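Local coordinates for protein transcriptional regulator (Pyrococcus horikoshii, PDB 1UDD) that is an all-helical TenA homologue of the TENA/THI-4/PQQC family, found in an assembly of four chains, at residues F25-Y30 against K148-D153; E37-Y42 against K92-T97; V88-E93 against R160-V165. All blocks are in the same frame, centred on the assembly; numbering follows the deposited sequence.

Contact 1: F25-Y30 against K148-D153; sequences FVVQLY and KDKLRD
The carbonyl oxygen of Tyr30 lies beside the Lys150-Leu151 backbone and takes a weak hydrogen bond from Asn154 ND2, just past the second segment. The contact joins helix 24-31 to the short helix 148-151 of the all-helical TenA-type fold. Tyr30 O is 3.7 Å from Leu151 N. It is also 3.2 Å from Lys150 O, but both of these atoms are acceptors, so this is a close approach and not a bond. Tyr30 and Leu151 have the nearest CA atoms, 5.3 Å apart.

The apolar part is built by the same two residues. Leu151 CD1 lies 3.7 Å from Tyr30 CE2, in an oblique position relative to the ring. Leu151 CG is anti to its own backbone N (chi1 -157°), which places the branch beside the ring's CD2-CE2 side. Leu151 CB adds to this at 4.1 Å from Tyr30 CD2. His147 also meets the Tyr30 ring, with the planes at about 30°, and Ile143 and Ala144 of helix 126-146 pack on Tyr30 as well.

Lys150 borders the contact on its more exposed side. Its CB sits 3.6 Å from Tyr30 O. The rest of the chain runs out to Val27 and bends at its last torsion (chi4 62°). NZ makes a weak hydrogen bond to His147 ND1, while Lys150 CE stays 4.4 Å from Val27 CG1.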
# COMPACT_ATOMS: atom_id res chain seq x y z
N PHE A 25 16.80 29.78 -12.24
CA PHE A 25 15.48 30.02 -11.68
C PHE A 25 15.58 30.39 -10.20
O PHE A 25 14.98 31.37 -9.75
CB PHE A 25 14.59 28.79 -11.83
CG PHE A 25 13.13 29.07 -11.61
CD1 PHE A 25 12.29 29.25 -12.70
CD2 PHE A 25 12.61 29.19 -10.33
CE1 PHE A 25 10.94 29.54 -12.51
CE2 PHE A 25 11.27 29.48 -10.13
CZ PHE A 25 10.44 29.65 -11.22
N VAL A 26 16.36 29.61 -9.46
CA VAL A 26 16.54 29.86 -8.04
C VAL A 26 17.25 31.20 -7.82
O VAL A 26 16.76 32.06 -7.08
CB VAL A 26 17.38 28.74 -7.36
CG1 VAL A 26 17.76 29.17 -5.96
CG2 VAL A 26 16.58 27.44 -7.30
N VAL A 27 18.40 31.37 -8.47
CA VAL A 27 19.17 32.59 -8.33
C VAL A 27 18.34 33.81 -8.71
O VAL A 27 18.34 34.82 -7.99
CB VAL A 27 20.43 32.57 -9.20
CG1 VAL A 27 21.18 33.89 -9.07
CG2 VAL A 27 21.33 31.42 -8.79
N GLN A 28 17.61 33.73 -9.81
CA GLN A 28 16.81 34.86 -10.25
C GLN A 28 15.59 35.13 -9.37
O GLN A 28 15.17 36.28 -9.22
CB GLN A 28 16.38 34.68 -11.70
CG GLN A 28 17.50 34.94 -12.67
CD GLN A 28 17.06 34.78 -14.11
OE1 GLN A 28 15.95 35.17 -14.47
NE2 GLN A 28 17.93 34.23 -14.93
N LEU A 29 15.04 34.07 -8.79
CA LEU A 29 13.87 34.23 -7.94
C LEU A 29 14.28 35.00 -6.69
O LEU A 29 13.58 35.91 -6.25
CB LEU A 29 13.29 32.87 -7.53
CG LEU A 29 11.79 32.76 -7.20
CD1 LEU A 29 11.53 31.38 -6.60
CD2 LEU A 29 11.35 33.83 -6.23
N TYR A 30 15.42 34.63 -6.12
CA TYR A 30 15.90 35.27 -4.91
C TYR A 30 16.51 36.65 -5.12
O TYR A 30 16.46 37.50 -4.24
CB TYR A 30 16.88 34.36 -4.16
CG TYR A 30 16.19 33.32 -3.29
CD1 TYR A 30 15.62 32.16 -3.84
CD2 TYR A 30 16.05 33.52 -1.92
CE1 TYR A 30 14.93 31.24 -3.04
CE2 TYR A 30 15.36 32.61 -1.11
CZ TYR A 30 14.80 31.48 -1.68
OH TYR A 30 14.08 30.62 -0.87
N LYS A 148 20.02 34.39 1.33
CA LYS A 148 19.51 35.24 2.40
C LYS A 148 19.66 36.74 2.10
O LYS A 148 18.70 37.51 2.17
CB LYS A 148 20.27 34.89 3.67
CG LYS A 148 19.61 35.20 4.97
CD LYS A 148 20.54 34.74 6.09
CE LYS A 148 19.78 34.44 7.37
NZ LYS A 148 20.69 33.95 8.44
N ASP A 149 20.88 37.15 1.79
CA ASP A 149 21.19 38.55 1.50
C ASP A 149 20.41 39.08 0.30
O ASP A 149 19.81 40.16 0.38
CB ASP A 149 22.70 38.72 1.29
CG ASP A 149 23.28 37.69 0.32
OD1 ASP A 149 23.01 36.48 0.48
OD2 ASP A 149 24.03 38.10 -0.59
N LYS A 150 20.43 38.34 -0.80
CA LYS A 150 19.71 38.73 -2.01
C LYS A 150 18.23 38.91 -1.72
O LYS A 150 17.56 39.77 -2.30
CB LYS A 150 19.83 37.67 -3.11
CG LYS A 150 21.22 37.40 -3.65
CD LYS A 150 21.09 36.49 -4.88
CE LYS A 150 22.44 36.14 -5.47
NZ LYS A 150 23.28 35.39 -4.49
N LEU A 151 17.71 38.07 -0.83
CA LEU A 151 16.30 38.13 -0.50
C LEU A 151 15.96 39.41 0.23
O LEU A 151 15.06 40.14 -0.18
CB LEU A 151 15.90 36.92 0.35
CG LEU A 151 14.42 36.52 0.35
CD1 LEU A 151 14.24 35.31 1.23
CD2 LEU A 151 13.55 37.65 0.84
N ARG A 152 16.70 39.70 1.30
CA ARG A 152 16.46 40.90 2.09
C ARG A 152 16.63 42.16 1.24
O ARG A 152 16.40 43.27 1.71
CB ARG A 152 17.40 40.96 3.30
CG ARG A 152 18.85 41.32 2.99
CD ARG A 152 19.56 41.91 4.23
NE ARG A 152 20.53 41.00 4.85
CZ ARG A 152 20.24 39.82 5.38
NH1 ARG A 152 18.99 39.37 5.38
NH2 ARG A 152 21.19 39.09 5.93
N ASP A 153 17.00 41.98 -0.01
CA ASP A 153 17.21 43.10 -0.90
C ASP A 153 16.44 42.95 -2.22
O ASP A 153 16.63 43.74 -3.15
CB ASP A 153 18.71 43.24 -1.17
CG ASP A 153 19.09 44.63 -1.58
OD1 ASP A 153 18.78 45.02 -2.72
OD2 ASP A 153 19.71 45.34 -0.75

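Contact 2: E37-Y42 against K92-T97; sequences EKFKFY and KELDLT
Lys40 holds CG anti to its carbonyl carbon (chi1 -68°) and is extended beyond it. This lays the chain alongside Leu94, the two running in opposite directions. Phe39 instead has CG anti to its backbone N (chi1 -174°), and its ring reaches the same leucine. Leu94 is the first residue to leave helical geometry after helix 82-93. It meets both side chains with its two methyl groups. Its CD1 lies 3.9 Å from Phe39 CD2, obliquely to the ring, and the two side chains cross at about a right angle. Its CD2 is 3.9 Å from Lys40 CG.

Lys40 CE and NZ are both 3.5 Å from Leu94 O, near but not hydrogen-bonded. A long salt bridge of 3.6 Å links Lys40 NZ to Glu37 OE1. Leu96 adds CD1 at 4.1 Å from Lys40 CB.

Helix 82-93 ends in a Schellman motif, with Asp95, at positive phi, as C-prime. Asp95 N bonds Lys92 O while Leu96 N reaches back to Leu91 O.

Helix 36-63 packs against the end of helix 82-93 in this all-helical TenA-type fold. Ile158 of helix 157-164 touches both Phe39 and Leu94, and Leu29 of helix 24-31 touches Phe39.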
# COMPACT_ATOMS: atom_id res chain seq x y z
N GLU A 37 6.43 35.84 -15.14
CA GLU A 37 5.73 34.81 -15.88
C GLU A 37 6.24 33.42 -15.54
O GLU A 37 5.47 32.46 -15.51
CB GLU A 37 5.86 35.03 -17.39
CG GLU A 37 4.90 36.06 -17.94
CD GLU A 37 3.47 35.84 -17.47
OE1 GLU A 37 3.12 36.33 -16.37
OE2 GLU A 37 2.70 35.17 -18.20
N LYS A 38 7.55 33.32 -15.31
CA LYS A 38 8.16 32.05 -14.96
C LYS A 38 7.77 31.63 -13.56
O LYS A 38 7.63 30.44 -13.28
CB LYS A 38 9.69 32.14 -15.07
CG LYS A 38 10.17 32.34 -16.50
CD LYS A 38 11.66 32.18 -16.62
CE LYS A 38 12.03 31.96 -18.08
NZ LYS A 38 13.49 31.69 -18.26
N PHE A 39 7.58 32.60 -12.67
CA PHE A 39 7.19 32.31 -11.30
C PHE A 39 5.78 31.73 -11.30
O PHE A 39 5.50 30.76 -10.58
CB PHE A 39 7.24 33.58 -10.44
CG PHE A 39 6.99 33.35 -8.98
CD1 PHE A 39 7.79 32.47 -8.24
CD2 PHE A 39 5.97 34.03 -8.31
CE1 PHE A 39 7.59 32.29 -6.87
CE2 PHE A 39 5.76 33.86 -6.95
CZ PHE A 39 6.57 32.98 -6.22
N LYS A 40 4.90 32.31 -12.10
CA LYS A 40 3.53 31.81 -12.17
C LYS A 40 3.50 30.37 -12.68
O LYS A 40 2.72 29.57 -12.17
CB LYS A 40 2.67 32.71 -13.06
CG LYS A 40 2.44 34.09 -12.49
CD LYS A 40 1.57 34.92 -13.42
CE LYS A 40 1.51 36.37 -12.99
NZ LYS A 40 0.62 37.15 -13.90
N PHE A 41 4.33 30.05 -13.66
CA PHE A 41 4.35 28.67 -14.18
C PHE A 41 4.77 27.71 -13.06
O PHE A 41 4.22 26.62 -12.92
CB PHE A 41 5.34 28.54 -15.33
CG PHE A 41 5.37 27.17 -15.93
CD1 PHE A 41 4.44 26.80 -16.89
CD2 PHE A 41 6.31 26.24 -15.50
CE1 PHE A 41 4.43 25.50 -17.42
CE2 PHE A 41 6.31 24.95 -16.02
CZ PHE A 41 5.37 24.57 -16.98
N TYR A 42 5.75 28.15 -12.28
CA TYR A 42 6.26 27.38 -11.15
C TYR A 42 5.19 27.23 -10.08
O TYR A 42 4.86 26.10 -9.67
CB TYR A 42 7.51 28.07 -10.57
CG TYR A 42 7.91 27.63 -9.18
CD1 TYR A 42 8.38 26.33 -8.94
CD2 TYR A 42 7.78 28.49 -8.10
CE1 TYR A 42 8.71 25.91 -7.64
CE2 TYR A 42 8.11 28.09 -6.81
CZ TYR A 42 8.57 26.80 -6.59
OH TYR A 42 8.86 26.41 -5.31
N LYS A 92 -3.57 34.39 -5.59
CA LYS A 92 -4.34 35.62 -5.74
C LYS A 92 -3.43 36.77 -6.16
O LYS A 92 -3.68 37.43 -7.17
CB LYS A 92 -5.06 35.96 -4.43
CG LYS A 92 -5.96 37.19 -4.55
CD LYS A 92 -6.97 37.30 -3.40
CE LYS A 92 -8.03 38.37 -3.70
NZ LYS A 92 -9.05 38.50 -2.62
N GLU A 93 -2.38 37.01 -5.38
CA GLU A 93 -1.43 38.08 -5.69
C GLU A 93 -0.98 37.99 -7.15
O GLU A 93 -0.62 39.00 -7.75
CB GLU A 93 -0.20 37.99 -4.79
CG GLU A 93 -0.49 38.04 -3.31
CD GLU A 93 0.77 37.84 -2.48
OE1 GLU A 93 1.54 36.90 -2.76
OE2 GLU A 93 0.99 38.63 -1.53
N LEU A 94 -0.98 36.79 -7.71
CA LEU A 94 -0.55 36.58 -9.10
C LEU A 94 -1.72 36.55 -10.09
O LEU A 94 -1.53 36.19 -11.25
CB LEU A 94 0.25 35.28 -9.23
CG LEU A 94 1.59 35.14 -8.49
CD1 LEU A 94 2.06 33.68 -8.53
CD2 LEU A 94 2.63 36.05 -9.11
N ASP A 95 -2.91 36.94 -9.64
CA ASP A 95 -4.10 36.94 -10.49
C ASP A 95 -4.38 35.55 -11.03
O ASP A 95 -4.59 35.38 -12.24
CB ASP A 95 -3.94 37.91 -11.67
CG ASP A 95 -3.86 39.35 -11.22
OD1 ASP A 95 -4.77 39.80 -10.50
OD2 ASP A 95 -2.87 40.03 -11.60
N LEU A 96 -4.35 34.57 -10.14
CA LEU A 96 -4.62 33.18 -10.49
C LEU A 96 -5.56 32.67 -9.43
O LEU A 96 -5.66 33.26 -8.35
CB LEU A 96 -3.34 32.35 -10.49
CG LEU A 96 -2.34 32.70 -11.60
CD1 LEU A 96 -1.01 32.01 -11.37
CD2 LEU A 96 -2.95 32.30 -12.93
N THR A 97 -6.27 31.59 -9.73
CA THR A 97 -7.21 31.00 -8.77
C THR A 97 -6.86 29.52 -8.57
O THR A 97 -6.24 28.91 -9.44
CB THR A 97 -8.67 31.08 -9.28
OG1 THR A 97 -8.82 30.21 -10.41
CG2 THR A 97 -9.01 32.50 -9.71

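Contact 3: V88-E93 against R160-V165; sequences VKLLKE and REWGKV
Glu161 opens the contact by pointing its carboxylate at that of Glu93. The two side chains come from opposite directions. Glu161 OE2 stands 2.7 Å from Glu93 OE2. Glu161 OE1 is further off, 3.4 Å from the same Glu93 OE2. The carboxylate planes are turned 55° against each other, so the two groups are not coplanar. Both chains are extended beyond CG, and this carries each carboxylate into the space between the helices. At this distance one of the acids probably carries a proton. Both glutamates are partly exposed, and together they form the polar half of a contact at the surface of the subunit.

Trp162 follows and forms the apolar half. Its CG is anti to the backbone N (chi1 -179°), which sends the indole away from the glutamates. The five-membered ring presents its edge to Leu90. Trp162 CD1 lies 4.0 Å from Leu90 CD2, and that methyl group sits near the ring plane. The two side chains cross at a slant. Only one branch of Leu90 touches the indole within this pair of segments. Leu90 and Trp162 also have the nearest CA atoms, 8.1 Å apart, so side chains bridge the gap and the backbones stay well separated.

The contact is helix-helix packing within the all-helical TenA-type fold, and joins the last turns of helix 82-93 to helix 157-164. Helix 36-63 lies against both: its Phe39 touches Leu90 and meets the Trp162 ring edge-to-face, and its Val43 packs on Leu90. Ile158, earlier on helix 157-164, touches Leu90 and Glu93.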
# COMPACT_ATOMS: atom_id res chain seq x y z
N VAL A 88 -3.36 29.67 -1.85
CA VAL A 88 -4.44 30.41 -2.51
C VAL A 88 -4.15 31.91 -2.45
O VAL A 88 -4.36 32.62 -3.44
CB VAL A 88 -5.81 30.11 -1.85
CG1 VAL A 88 -6.86 31.15 -2.28
CG2 VAL A 88 -6.27 28.72 -2.24
N LYS A 89 -3.67 32.39 -1.31
CA LYS A 89 -3.35 33.81 -1.15
C LYS A 89 -2.24 34.21 -2.12
O LYS A 89 -2.27 35.32 -2.67
CB LYS A 89 -2.91 34.12 0.29
CG LYS A 89 -4.02 33.99 1.31
CD LYS A 89 -3.62 34.53 2.68
CE LYS A 89 -4.73 34.29 3.70
NZ LYS A 89 -4.36 34.72 5.09
N LEU A 90 -1.28 33.32 -2.31
CA LEU A 90 -0.17 33.58 -3.24
C LEU A 90 -0.73 33.61 -4.66
O LEU A 90 -0.41 34.50 -5.44
CB LEU A 90 0.89 32.48 -3.12
CG LEU A 90 1.98 32.43 -4.20
CD1 LEU A 90 2.70 33.79 -4.30
CD2 LEU A 90 2.96 31.31 -3.87
N LEU A 91 -1.56 32.62 -4.98
CA LEU A 91 -2.17 32.54 -6.31
C LEU A 91 -2.92 33.84 -6.61
O LEU A 91 -2.92 34.32 -7.75
CB LEU A 91 -3.16 31.38 -6.37
CG LEU A 91 -2.59 29.97 -6.38
CD1 LEU A 91 -3.72 28.98 -6.15
CD2 LEU A 91 -1.86 29.69 -7.70
N LYS A 92 -3.57 34.39 -5.59
CA LYS A 92 -4.34 35.62 -5.74
C LYS A 92 -3.43 36.77 -6.16
O LYS A 92 -3.68 37.43 -7.17
CB LYS A 92 -5.06 35.96 -4.43
CG LYS A 92 -5.96 37.19 -4.55
CD LYS A 92 -6.97 37.30 -3.40
CE LYS A 92 -8.03 38.37 -3.70
NZ LYS A 92 -9.05 38.50 -2.62
N GLU A 93 -2.38 37.01 -5.38
CA GLU A 93 -1.43 38.08 -5.69
C GLU A 93 -0.98 37.99 -7.15
O GLU A 93 -0.62 39.00 -7.75
CB GLU A 93 -0.20 37.99 -4.79
CG GLU A 93 -0.49 38.04 -3.31
CD GLU A 93 0.77 37.84 -2.48
OE1 GLU A 93 1.54 36.90 -2.76
OE2 GLU A 93 0.99 38.63 -1.53
N ARG A 160 9.68 38.28 -2.08
CA ARG A 160 10.18 38.41 -0.71
C ARG A 160 9.30 37.66 0.27
O ARG A 160 9.80 36.95 1.13
CB ARG A 160 10.26 39.87 -0.28
CG ARG A 160 11.34 40.69 -0.96
CD ARG A 160 11.69 41.91 -0.11
NE ARG A 160 10.52 42.72 0.20
CZ ARG A 160 9.96 43.58 -0.65
NH1 ARG A 160 10.47 43.75 -1.86
NH2 ARG A 160 8.89 44.26 -0.28
N GLU A 161 7.99 37.83 0.15
CA GLU A 161 7.07 37.14 1.04
C GLU A 161 7.33 35.65 0.88
O GLU A 161 7.55 34.93 1.86
CB GLU A 161 5.62 37.47 0.67
CG GLU A 161 5.33 38.95 0.48
CD GLU A 161 3.85 39.23 0.20
OE1 GLU A 161 3.05 39.20 1.15
OE2 GLU A 161 3.50 39.46 -0.98
N TRP A 162 7.30 35.19 -0.37
CA TRP A 162 7.52 33.79 -0.70
C TRP A 162 8.78 33.23 -0.04
O TRP A 162 8.75 32.18 0.60
CB TRP A 162 7.63 33.62 -2.22
CG TRP A 162 7.84 32.21 -2.63
CD1 TRP A 162 6.87 31.26 -2.82
CD2 TRP A 162 9.09 31.56 -2.86
NE1 TRP A 162 7.45 30.06 -3.15
CE2 TRP A 162 8.82 30.21 -3.18
CE3 TRP A 162 10.43 31.99 -2.81
CZ2 TRP A 162 9.83 29.28 -3.46
CZ3 TRP A 162 11.44 31.07 -3.09
CH2 TRP A 162 11.13 29.72 -3.41
N GLY A 163 9.89 33.94 -0.20
CA GLY A 163 11.15 33.47 0.35
C GLY A 163 11.29 33.45 1.86
O GLY A 163 11.81 32.48 2.42
N LYS A 164 10.83 34.50 2.53
CA LYS A 164 10.95 34.59 3.98
C LYS A 164 10.39 33.40 4.74
O LYS A 164 10.85 33.09 5.84
CB LYS A 164 10.30 35.89 4.48
CG LYS A 164 10.96 37.15 3.89
CD LYS A 164 10.47 38.45 4.52
CE LYS A 164 8.99 38.73 4.24
NZ LYS A 164 8.09 37.87 5.07
N VAL A 165 9.42 32.71 4.15
CA VAL A 165 8.83 31.55 4.82
C VAL A 165 9.90 30.51 5.20
O VAL A 165 9.86 29.93 6.29
CB VAL A 165 7.78 30.87 3.93
CG1 VAL A 165 7.13 29.74 4.68
CG2 VAL A 165 6.73 31.88 3.49

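How the contacts relate
The three contacts tie five helices of one chain together, and no other chain touches their segments. Contacts 2 and 3 are nearest, with centres 10 Å apart. They share Lys92 and Glu93 and both use helix 82-93. Contact 1 lies about 14 Å from contact 3 and 18 Å from contact 2, centre to centre. Trp162 links all three: its CZ3 is 3.5 Å from Tyr30 OH of segment 25-30, and its CZ2 is 3.6 Å from Tyr42 OH of segment 37-42. These two segments also meet directly, with Phe25 CZ 3.4 Å from Tyr42 CB. Contact 2 is nested inside the loop closed by contact 1, while the segments of contacts 1 and 3 alternate along the chain.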